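Local coordinates for protein polyphosphate kinase (Porphyromonas gingivalis, PDB 2O8R) that probably catalyses the reversible transfer of the terminal phosphate of ATP to a growing chain of inorganic polyphosphate, at residues V487-R492 with R505-L510; V511-M516 with N625-A630; F269-R274 with E292-S297. The protein carries 3 engineered substitutions. All coordinates share one frame; numbering follows the deposited sequence.

Overall arrangement
From the N terminus, interaction 3 comes first: strand 269-272 and strand 294-297 pair in parallel and close the loop that carries helix 277-283, at the edge of the middle-domain sheet. Interaction 1 follows, where the link after helix 484-497 folds back onto it. Interaction 2 then spans more than a hundred residues, bringing the turn that follows strand 510-511 against the approach to strand 629-632. The three loops run in series, neither nested nor crossed. Interactions 1 and 2 touch, for Leu510 O lies 2.7 Å from Ala630 N, and together they tie helix 484-497 to the sheet of the second phospholipase D-like domain. Interaction 3 lies across the chain's centre, about 44 Å from interaction 2 (centres).

Interaction 1 of 3, residues V487-R492 with R505-L510; sequences VHDVYR and RFSRLL. With SO4 (sulfate ion), chain E.
One carboxylate, that of Asp489 on helix 484-497, takes up three consecutive backbone N-H groups of the loop that follows: those of Ser507, Arg508 and Leu509. Ser507 N meets Asp489 OD1 on its syn lone pair at 2.9 Å. Asp489 OD2 accepts two bonds: Arg508 N, 2.8 Å away, arrives nearly along the C-O axis in an almost straight bond (177°), while Leu509 N comes to OD2 at 3.0 Å from the anti side, tilted out of the carboxylate plane. With CG beside the backbone N (chi1 -82°), the buried acid is carried into this row of backbone N-H groups, which satisfies both of its oxygens and fixes its rotation. Leu509 CB packs on Asp489 CB at 3.6 Å. The Phe506 ring turns its edge to Asp489 O, and its CE1 lies 3.9 Å from Arg492 CD. Arg492 spends its charge on a salt bridge with Glu502, whereas Arg505 NE and NH2 both bond O3 of a sulfate ion, NE at 2.7 Å. An aspartate that accepts successive backbone N-H groups of a loop here fastens helix 484-497 to the link leading into strand 510-511, the outermost strand, within the chain, of the second phospholipase D-like sheet.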
loop_
_atom_site.group_PDB
_atom_site.type_symbol
_atom_site.label_atom_id
_atom_site.label_comp_id
_atom_site.label_asym_id
_atom_site.label_seq_id
_atom_site.Cartn_x
_atom_site.Cartn_y
_atom_site.Cartn_z
ATOM N N VAL A 487 -10.957 33.579 -11.586
ATOM C CA VAL A 487 -11.341 32.373 -12.322
ATOM C C VAL A 487 -10.721 32.431 -13.705
ATOM O O VAL A 487 -10.394 31.397 -14.295
ATOM C CB VAL A 487 -12.872 32.171 -12.389
ATOM C CG1 VAL A 487 -13.281 31.342 -13.618
ATOM C CG2 VAL A 487 -13.389 31.529 -11.096
ATOM N N HIS A 488 -10.505 33.653 -14.180
ATOM C CA HIS A 488 -9.943 33.855 -15.498
ATOM C C HIS A 488 -8.436 33.651 -15.442
ATOM O O HIS A 488 -7.823 33.117 -16.372
ATOM C CB HIS A 488 -10.279 35.256 -16.022
ATOM C CG HIS A 488 -9.777 35.502 -17.407
ATOM N ND1 HIS A 488 -8.524 36.020 -17.664
ATOM C CD2 HIS A 488 -10.338 35.256 -18.613
ATOM C CE1 HIS A 488 -8.340 36.088 -18.969
ATOM N NE2 HIS A 488 -9.423 35.625 -19.567
ATOM N N ASP A 489 -7.847 34.096 -14.340
ATOM C CA ASP A 489 -6.409 34.018 -14.143
ATOM C C ASP A 489 -5.968 32.575 -14.032
ATOM O O ASP A 489 -4.973 32.178 -14.646
ATOM C CB ASP A 489 -6.022 34.788 -12.890
ATOM C CG ASP A 489 -5.886 36.276 -13.143
ATOM O OD1 ASP A 489 -5.905 36.667 -14.327
ATOM O OD2 ASP A 489 -5.741 37.051 -12.164
ATOM N N VAL A 490 -6.730 31.802 -13.258
ATOM C CA VAL A 490 -6.503 30.376 -13.110
ATOM C C VAL A 490 -6.730 29.696 -14.464
ATOM O O VAL A 490 -5.925 28.848 -14.892
ATOM C CB VAL A 490 -7.422 29.775 -12.026
ATOM C CG1 VAL A 490 -7.350 28.259 -12.028
ATOM C CG2 VAL A 490 -7.047 30.307 -10.650
ATOM N N TYR A 491 -7.810 30.095 -15.137
ATOM C CA TYR A 491 -8.092 29.641 -16.490
ATOM C C TYR A 491 -6.872 29.802 -17.389
ATOM O O TYR A 491 -6.422 28.853 -18.041
ATOM C CB TYR A 491 -9.254 30.431 -17.080
ATOM C CG TYR A 491 -9.369 30.276 -18.575
ATOM C CD1 TYR A 491 -9.971 29.154 -19.122
ATOM C CD2 TYR A 491 -8.872 31.246 -19.442
ATOM C CE1 TYR A 491 -10.070 28.988 -20.483
ATOM C CE2 TYR A 491 -8.970 31.088 -20.805
ATOM C CZ TYR A 491 -9.574 29.954 -21.319
ATOM O OH TYR A 491 -9.680 29.773 -22.680
ATOM N N ARG A 492 -6.351 31.021 -17.405
ATOM C CA ARG A 492 -5.200 31.379 -18.206
ATOM C C ARG A 492 -3.960 30.623 -17.773
ATOM O O ARG A 492 -3.180 30.184 -18.619
ATOM C CB ARG A 492 -4.950 32.886 -18.127
ATOM C CG ARG A 492 -3.772 33.342 -18.937
ATOM C CD ARG A 492 -3.529 34.829 -18.797
ATOM N NE ARG A 492 -4.174 35.600 -19.854
ATOM C CZ ARG A 492 -5.046 36.576 -19.641
ATOM N NH1 ARG A 492 -5.376 36.921 -18.404
ATOM N NH2 ARG A 492 -5.582 37.211 -20.669
ATOM N N ARG A 505 -0.288 37.539 -18.506
ATOM C CA ARG A 505 -0.865 38.670 -17.785
ATOM C C ARG A 505 -2.012 38.225 -16.896
ATOM O O ARG A 505 -2.972 37.622 -17.377
ATOM C CB ARG A 505 -1.415 39.708 -18.775
ATOM C CG ARG A 505 -0.376 40.500 -19.558
ATOM C CD ARG A 505 -1.015 41.681 -20.272
ATOM N NE ARG A 505 -1.848 41.276 -21.399
ATOM C CZ ARG A 505 -1.456 41.305 -22.670
ATOM N NH1 ARG A 505 -0.234 41.720 -22.984
ATOM N NH2 ARG A 505 -2.290 40.923 -23.629
ATOM N N PHE A 506 -1.937 38.558 -15.613
ATOM C CA PHE A 506 -2.988 38.170 -14.677
ATOM C C PHE A 506 -3.595 39.385 -13.963
ATOM O O PHE A 506 -2.894 40.357 -13.688
ATOM C CB PHE A 506 -2.448 37.118 -13.689
ATOM C CG PHE A 506 -1.786 35.946 -14.366
ATOM C CD1 PHE A 506 -2.526 34.831 -14.731
ATOM C CD2 PHE A 506 -0.429 35.973 -14.671
ATOM C CE1 PHE A 506 -1.924 33.759 -15.375
ATOM C CE2 PHE A 506 0.183 34.900 -15.315
ATOM C CZ PHE A 506 -0.563 33.798 -15.666
ATOM N N SER A 507 -4.898 39.329 -13.679
ATOM C CA SER A 507 -5.623 40.448 -13.049
ATOM C C SER A 507 -5.332 40.604 -11.564
ATOM O O SER A 507 -5.101 41.709 -11.084
ATOM C CB SER A 507 -7.140 40.310 -13.225
ATOM O OG SER A 507 -7.493 40.087 -14.573
ATOM N N ARG A 508 -5.391 39.500 -10.832
ATOM C CA ARG A 508 -5.260 39.548 -9.381
ATOM C C ARG A 508 -4.281 38.497 -8.907
ATOM O O ARG A 508 -3.649 38.659 -7.869
ATOM C CB ARG A 508 -6.604 39.293 -8.709
ATOM C CG ARG A 508 -7.759 40.131 -9.231
ATOM C CD ARG A 508 -7.748 41.505 -8.639
ATOM N NE ARG A 508 -9.077 42.101 -8.643
ATOM C CZ ARG A 508 -9.432 43.123 -7.871
ATOM N NH1 ARG A 508 -8.557 43.655 -7.027
ATOM N NH2 ARG A 508 -10.666 43.605 -7.937
ATOM N N LEU A 509 -4.161 37.425 -9.683
ATOM C CA LEU A 509 -3.328 36.284 -9.319
ATOM C C LEU A 509 -1.839 36.599 -9.403
ATOM O O LEU A 509 -1.415 37.391 -10.234
ATOM C CB LEU A 509 -3.654 35.117 -10.243
ATOM C CG LEU A 509 -3.183 33.726 -9.851
ATOM C CD1 LEU A 509 -3.767 33.387 -8.491
ATOM C CD2 LEU A 509 -3.557 32.697 -10.933
ATOM N N LEU A 510 -1.049 35.976 -8.541
ATOM C CA LEU A 510 0.401 36.100 -8.627
ATOM C C LEU A 510 1.046 34.774 -8.960
ATOM O O LEU A 510 0.956 33.831 -8.176
ATOM C CB LEU A 510 0.972 36.571 -7.303
ATOM C CG LEU A 510 0.455 37.887 -6.764
ATOM C CD1 LEU A 510 1.304 38.260 -5.565
ATOM C CD2 LEU A 510 0.547 38.938 -7.846
HETATM S S SO4 E . -5.304 41.161 -20.529
HETATM O O1 SO4 E . -6.673 40.738 -20.828
HETATM O O2 SO4 E . -4.780 40.446 -19.361
HETATM O O3 SO4 E . -4.464 40.875 -21.691
HETATM O O4 SO4 E . -5.297 42.595 -20.247
#

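Interaction 2 of 3, residues V511-M516 with N625-A630; sequences VARYNM and NRIETA
Glu628 O is approached by two successive residues of the other segment: Ala512 N donates a hydrogen bond to it at 3.2 Å, and Val511 CA offers a C-H...O contact at 3.4 Å. This is the end of an antiparallel pairing in which Val511 and Thr629 form a non-hydrogen-bonded pair, at the edge of the sheet of the second phospholipase D-like domain. The Ala512 N-H reaches the oxygen from above the carbonyl plane. Beyond it the chain turns, and Asn515 OD1 accepts Val511 N at 2.7 Å in the carbonyl plane, while its ND2 bonds Leu509 O. Ile627 fills the angle between strand and turn by two branches. Its CG2 lies 4.0 Å from Val511 CG1, and its CD1 meets the Tyr514 ring at the edge, 3.9 Å from CE2. Leu497 of helix 484-497 also packs on Ile627. Ala512 CB rests against Glu628 CB, and the Arg513 chain passes Arg626 O with its CD. Glu628 bends at chi2 (-88°) and sends its carboxylate away from the turn towards the putative active site. There Glu628 OE2 forms a salt bridge with Arg626 NE at 2.8 Å, whose hydrogen bond is weak, and OE1 bonds both Ser615 OG and ND1 of His439, the predicted phosphohistidine.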
loop_
_atom_site.group_PDB
_atom_site.type_symbol
_atom_site.label_atom_id
_atom_site.label_comp_id
_atom_site.label_asym_id
_atom_site.label_seq_id
_atom_site.Cartn_x
_atom_site.Cartn_y
_atom_site.Cartn_z
ATOM N N VAL A 511 1.704 34.709 -10.112
ATOM C CA VAL A 511 2.410 33.498 -10.536
ATOM C C VAL A 511 3.927 33.706 -10.589
ATOM O O VAL A 511 4.411 34.742 -11.032
ATOM C CB VAL A 511 1.894 32.989 -11.888
ATOM C CG1 VAL A 511 2.452 31.608 -12.188
ATOM C CG2 VAL A 511 0.362 32.940 -11.884
ATOM N N ALA A 512 4.668 32.719 -10.107
ATOM C CA ALA A 512 6.118 32.795 -10.057
ATOM C C ALA A 512 6.689 32.738 -11.467
ATOM O O ALA A 512 6.132 32.073 -12.338
ATOM C CB ALA A 512 6.673 31.661 -9.199
ATOM N N ARG A 513 7.797 33.443 -11.686
ATOM C CA ARG A 513 8.416 33.562 -13.015
ATOM C C ARG A 513 7.537 34.397 -13.953
ATOM O O ARG A 513 7.732 34.409 -15.165
ATOM C CB ARG A 513 8.724 32.182 -13.627
ATOM C CG ARG A 513 9.485 31.230 -12.711
ATOM C CD ARG A 513 9.636 29.847 -13.330
ATOM N NE ARG A 513 10.795 29.779 -14.220
ATOM C CZ ARG A 513 10.739 29.853 -15.550
ATOM N NH1 ARG A 513 9.573 29.989 -16.173
ATOM N NH2 ARG A 513 11.856 29.786 -16.264
ATOM N N TYR A 514 6.566 35.092 -13.373
ATOM C CA TYR A 514 5.728 36.021 -14.109
ATOM C C TYR A 514 5.621 37.346 -13.363
ATOM O O TYR A 514 6.492 38.197 -13.501
ATOM C CB TYR A 514 4.356 35.420 -14.381
ATOM C CG TYR A 514 4.388 34.323 -15.411
ATOM C CD1 TYR A 514 4.433 34.623 -16.773
ATOM C CD2 TYR A 514 4.383 32.984 -15.029
ATOM C CE1 TYR A 514 4.481 33.614 -17.733
ATOM C CE2 TYR A 514 4.414 31.965 -15.976
ATOM C CZ TYR A 514 4.461 32.288 -17.326
ATOM O OH TYR A 514 4.480 31.287 -18.267
ATOM N N ASN A 515 4.580 37.518 -12.556
ATOM C CA ASN A 515 4.384 38.787 -11.858
ATOM C C ASN A 515 4.727 38.782 -10.375
ATOM O O ASN A 515 4.682 39.830 -9.733
ATOM C CB ASN A 515 2.944 39.270 -12.034
ATOM C CG ASN A 515 1.932 38.229 -11.622
ATOM O OD1 ASN A 515 2.289 37.139 -11.186
ATOM N ND2 ASN A 515 0.661 38.557 -11.760
HETATM N N MSE A 516 5.070 37.619 -9.830
HETATM C CA MSE A 516 5.177 37.481 -8.375
HETATM C C MSE A 516 6.347 38.210 -7.705
HETATM O O MSE A 516 6.188 38.784 -6.623
HETATM C CB MSE A 516 5.167 36.024 -7.956
HETATM C CG MSE A 516 4.940 35.869 -6.456
HETATM SE SE MSE A 516 5.027 34.030 -5.830
HETATM C CE MSE A 516 6.941 33.698 -6.020
ATOM N N ASN A 625 12.717 28.877 -9.559
ATOM C CA ASN A 625 12.681 27.593 -10.275
ATOM C C ASN A 625 11.285 27.028 -10.539
ATOM O O ASN A 625 11.005 26.523 -11.628
ATOM C CB ASN A 625 13.512 26.543 -9.536
ATOM C CG ASN A 625 14.958 26.936 -9.403
ATOM O OD1 ASN A 625 15.287 28.118 -9.319
ATOM N ND2 ASN A 625 15.838 25.945 -9.387
ATOM N N ARG A 626 10.420 27.101 -9.536
ATOM C CA ARG A 626 9.084 26.525 -9.612
ATOM C C ARG A 626 8.034 27.465 -10.210
ATOM O O ARG A 626 8.200 28.685 -10.216
ATOM C CB ARG A 626 8.629 26.106 -8.206
ATOM C CG ARG A 626 9.236 24.812 -7.713
ATOM C CD ARG A 626 10.122 25.017 -6.516
ATOM N NE ARG A 626 9.328 25.177 -5.300
ATOM C CZ ARG A 626 8.922 24.175 -4.522
ATOM N NH1 ARG A 626 8.204 24.431 -3.436
ATOM N NH2 ARG A 626 9.232 22.920 -4.821
ATOM N N ILE A 627 6.937 26.898 -10.698
ATOM C CA ILE A 627 5.749 27.714 -10.864
ATOM C C ILE A 627 4.854 27.612 -9.617
ATOM O O ILE A 627 4.402 26.529 -9.228
ATOM C CB ILE A 627 5.023 27.469 -12.212
ATOM C CG1 ILE A 627 5.644 28.379 -13.287
ATOM C CG2 ILE A 627 3.519 27.744 -12.096
ATOM C CD1 ILE A 627 4.996 28.299 -14.642
ATOM N N GLU A 628 4.656 28.763 -8.980
ATOM C CA GLU A 628 3.913 28.869 -7.728
ATOM C C GLU A 628 2.737 29.809 -7.911
ATOM O O GLU A 628 2.639 30.507 -8.920
ATOM C CB GLU A 628 4.810 29.468 -6.638
ATOM C CG GLU A 628 6.142 28.776 -6.448
ATOM C CD GLU A 628 6.088 27.609 -5.475
ATOM O OE1 GLU A 628 5.023 27.355 -4.882
ATOM O OE2 GLU A 628 7.132 26.952 -5.291
ATOM N N THR A 629 1.854 29.848 -6.922
ATOM C CA THR A 629 0.785 30.842 -6.915
ATOM C C THR A 629 0.679 31.609 -5.610
ATOM O O THR A 629 1.015 31.104 -4.535
ATOM C CB THR A 629 -0.594 30.233 -7.202
ATOM O OG1 THR A 629 -0.836 29.130 -6.308
ATOM C CG2 THR A 629 -0.677 29.781 -8.639
ATOM N N ALA A 630 0.208 32.845 -5.722
ATOM C CA ALA A 630 -0.279 33.579 -4.570
ATOM C C ALA A 630 -1.553 34.297 -4.982
ATOM O O ALA A 630 -1.681 34.772 -6.117
ATOM C CB ALA A 630 0.759 34.559 -4.061
#

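Interaction 3 of 3, residues F269-R274 with E292-S297; sequences FMYDGR and EEAIRS
Strands 269-272 and 294-297 run parallel, their axes 4.6 Å apart at closest approach and inclined at -28°, and five backbone hydrogen bonds join them and the residues at their ends. The ladder starts with Phe269 N to Glu293 O, continues with Ile295 N to Phe269 O and Tyr271 N to Ile295 O, and passes through a nearly straight bond from Ser297 N to Tyr271 O (2.7 Å). It ends with Gly273 N to Ser297 O, where the first strand gives way to a turn and the Asp272 and Ser297 side chains diverge. C-H...O contacts run alongside, among them Ala294 CA to Phe269 O.

Tyr271 carries much of the side-chain packing. With CG set between the backbone N and the carbonyl carbon (chi1 60°), its ring is swung across the neighbouring strand. One face receives Arg296 CA in a CH-pi contact, 4.0 Å from the ring centroid and 14° off its normal, while Arg296 CB lies 3.6 Å from Tyr271 CE1. Ala294 CB instead meets the ring in its plane, 3.8 Å from Tyr271 CE2. Arg296 CG and CD continue past the Tyr271 hydroxyl, and the guanidinium turns an edge towards Gly273 O, with Arg296 NH2 3.5 Å from that oxygen. On the opposite face of the sheet the extended chain of selenomethionine Met270 places its CE beside Ser297 CB, at 3.8 Å.

The pair forms the two strands of a beta-alpha-beta unit in the middle domain. Its helix 277-283 covers the face bearing Phe269, Tyr271 and Ala294 through Leu280 and Ile283; helix 83-112 packs on Ile295 through Arg88 and Ile92; strand 225-235 continues the sheet beyond Met270 and Asp272, leaving strand 294-297 outermost within the chain.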
loop_
_atom_site.group_PDB
_atom_site.type_symbol
_atom_site.label_atom_id
_atom_site.label_comp_id
_atom_site.label_asym_id
_atom_site.label_seq_id
_atom_site.Cartn_x
_atom_site.Cartn_y
_atom_site.Cartn_z
ATOM N N PHE A 269 26.985 6.386 9.496
ATOM C CA PHE A 269 27.052 5.041 10.060
ATOM C C PHE A 269 26.971 5.141 11.575
ATOM O O PHE A 269 27.912 5.560 12.236
ATOM C CB PHE A 269 28.309 4.287 9.624
ATOM C CG PHE A 269 28.354 2.862 10.116
ATOM C CD1 PHE A 269 27.804 1.841 9.358
ATOM C CD2 PHE A 269 28.929 2.547 11.347
ATOM C CE1 PHE A 269 27.833 0.528 9.814
ATOM C CE2 PHE A 269 28.962 1.247 11.807
ATOM C CZ PHE A 269 28.409 0.231 11.042
HETATM N N MSE A 270 25.835 4.739 12.119
HETATM C CA MSE A 270 25.512 4.988 13.510
HETATM C C MSE A 270 25.523 3.671 14.269
HETATM O O MSE A 270 25.054 2.654 13.757
HETATM C CB MSE A 270 24.134 5.638 13.560
HETATM C CG MSE A 270 23.612 6.035 14.918
HETATM SE SE MSE A 270 21.752 6.496 14.621
HETATM C CE MSE A 270 21.093 6.675 16.453
ATOM N N TYR A 271 26.066 3.682 15.480
ATOM C CA TYR A 271 26.201 2.445 16.245
ATOM C C TYR A 271 26.163 2.692 17.737
ATOM O O TYR A 271 26.491 3.783 18.203
ATOM C CB TYR A 271 27.496 1.712 15.879
ATOM C CG TYR A 271 28.749 2.512 16.143
ATOM C CD1 TYR A 271 29.438 2.379 17.341
ATOM C CD2 TYR A 271 29.247 3.399 15.191
ATOM C CE1 TYR A 271 30.584 3.106 17.592
ATOM C CE2 TYR A 271 30.391 4.140 15.431
ATOM C CZ TYR A 271 31.057 3.989 16.635
ATOM O OH TYR A 271 32.199 4.718 16.884
ATOM N N ASP A 272 25.766 1.656 18.471
ATOM C CA ASP A 272 25.709 1.669 19.922
ATOM C C ASP A 272 27.107 1.890 20.495
ATOM O O ASP A 272 28.008 1.081 20.295
ATOM C CB ASP A 272 25.071 0.357 20.404
ATOM C CG ASP A 272 25.551 -0.083 21.773
ATOM O OD1 ASP A 272 25.601 0.742 22.713
ATOM O OD2 ASP A 272 25.857 -1.285 21.905
ATOM N N GLY A 273 27.261 3.001 21.211
ATOM C CA GLY A 273 28.558 3.496 21.681
ATOM C C GLY A 273 29.440 2.575 22.510
ATOM O O GLY A 273 30.641 2.819 22.635
ATOM N N ARG A 274 28.855 1.517 23.068
ATOM C CA ARG A 274 29.617 0.501 23.790
ATOM C C ARG A 274 30.523 -0.292 22.845
ATOM O O ARG A 274 31.335 -1.091 23.303
ATOM C CB ARG A 274 28.680 -0.477 24.512
ATOM C CG ARG A 274 27.835 0.122 25.619
ATOM C CD ARG A 274 26.667 -0.792 25.996
ATOM N NE ARG A 274 26.969 -1.677 27.123
ATOM C CZ ARG A 274 26.658 -1.417 28.395
ATOM N NH1 ARG A 274 26.034 -0.288 28.718
ATOM N NH2 ARG A 274 26.971 -2.290 29.350
ATOM N N GLU A 292 34.742 9.570 10.334
ATOM C CA GLU A 292 34.018 10.827 10.142
ATOM C C GLU A 292 32.510 10.602 10.048
ATOM O O GLU A 292 31.729 11.348 10.640
ATOM C CB GLU A 292 34.502 11.530 8.869
ATOM C CG GLU A 292 36.013 11.490 8.642
ATOM C CD GLU A 292 36.749 12.683 9.236
ATOM O OE1 GLU A 292 36.378 13.148 10.337
ATOM O OE2 GLU A 292 37.714 13.150 8.595
ATOM N N GLU A 293 32.110 9.581 9.289
ATOM C CA GLU A 293 30.695 9.225 9.119
ATOM C C GLU A 293 30.176 8.362 10.276
ATOM O O GLU A 293 28.962 8.224 10.459
ATOM C CB GLU A 293 30.485 8.480 7.800
ATOM C CG GLU A 293 31.205 9.088 6.611
ATOM C CD GLU A 293 31.458 8.080 5.501
ATOM O OE1 GLU A 293 31.757 6.905 5.810
ATOM O OE2 GLU A 293 31.369 8.466 4.318
ATOM N N ALA A 294 31.102 7.782 11.042
ATOM C CA ALA A 294 30.754 6.946 12.188
ATOM C C ALA A 294 30.387 7.787 13.406
ATOM O O ALA A 294 31.212 8.538 13.921
ATOM C CB ALA A 294 31.888 5.982 12.523
ATOM N N ILE A 295 29.140 7.664 13.847
ATOM C CA ILE A 295 28.659 8.374 15.025
ATOM C C ILE A 295 28.226 7.372 16.077
ATOM O O ILE A 295 27.245 6.654 15.892
ATOM C CB ILE A 295 27.447 9.272 14.707
ATOM C CG1 ILE A 295 27.589 9.916 13.327
ATOM C CG2 ILE A 295 27.257 10.318 15.806
ATOM C CD1 ILE A 295 26.358 10.659 12.880
ATOM N N ARG A 296 28.959 7.314 17.181
ATOM C CA ARG A 296 28.541 6.470 18.288
ATOM C C ARG A 296 27.362 7.095 19.020
ATOM O O ARG A 296 27.393 8.269 19.383
ATOM C CB ARG A 296 29.692 6.133 19.243
ATOM C CG ARG A 296 30.958 6.966 19.102
ATOM C CD ARG A 296 32.065 6.393 19.987
ATOM N NE ARG A 296 31.528 5.954 21.275
ATOM C CZ ARG A 296 31.401 6.730 22.350
ATOM N NH1 ARG A 296 31.787 8.000 22.316
ATOM N NH2 ARG A 296 30.889 6.231 23.467
ATOM N N SER A 297 26.310 6.308 19.200
ATOM C CA SER A 297 25.114 6.793 19.857
ATOM C C SER A 297 24.620 5.805 20.904
ATOM O O SER A 297 25.368 4.938 21.360
ATOM C CB SER A 297 24.016 7.063 18.836
ATOM O OG SER A 297 23.538 5.845 18.317
#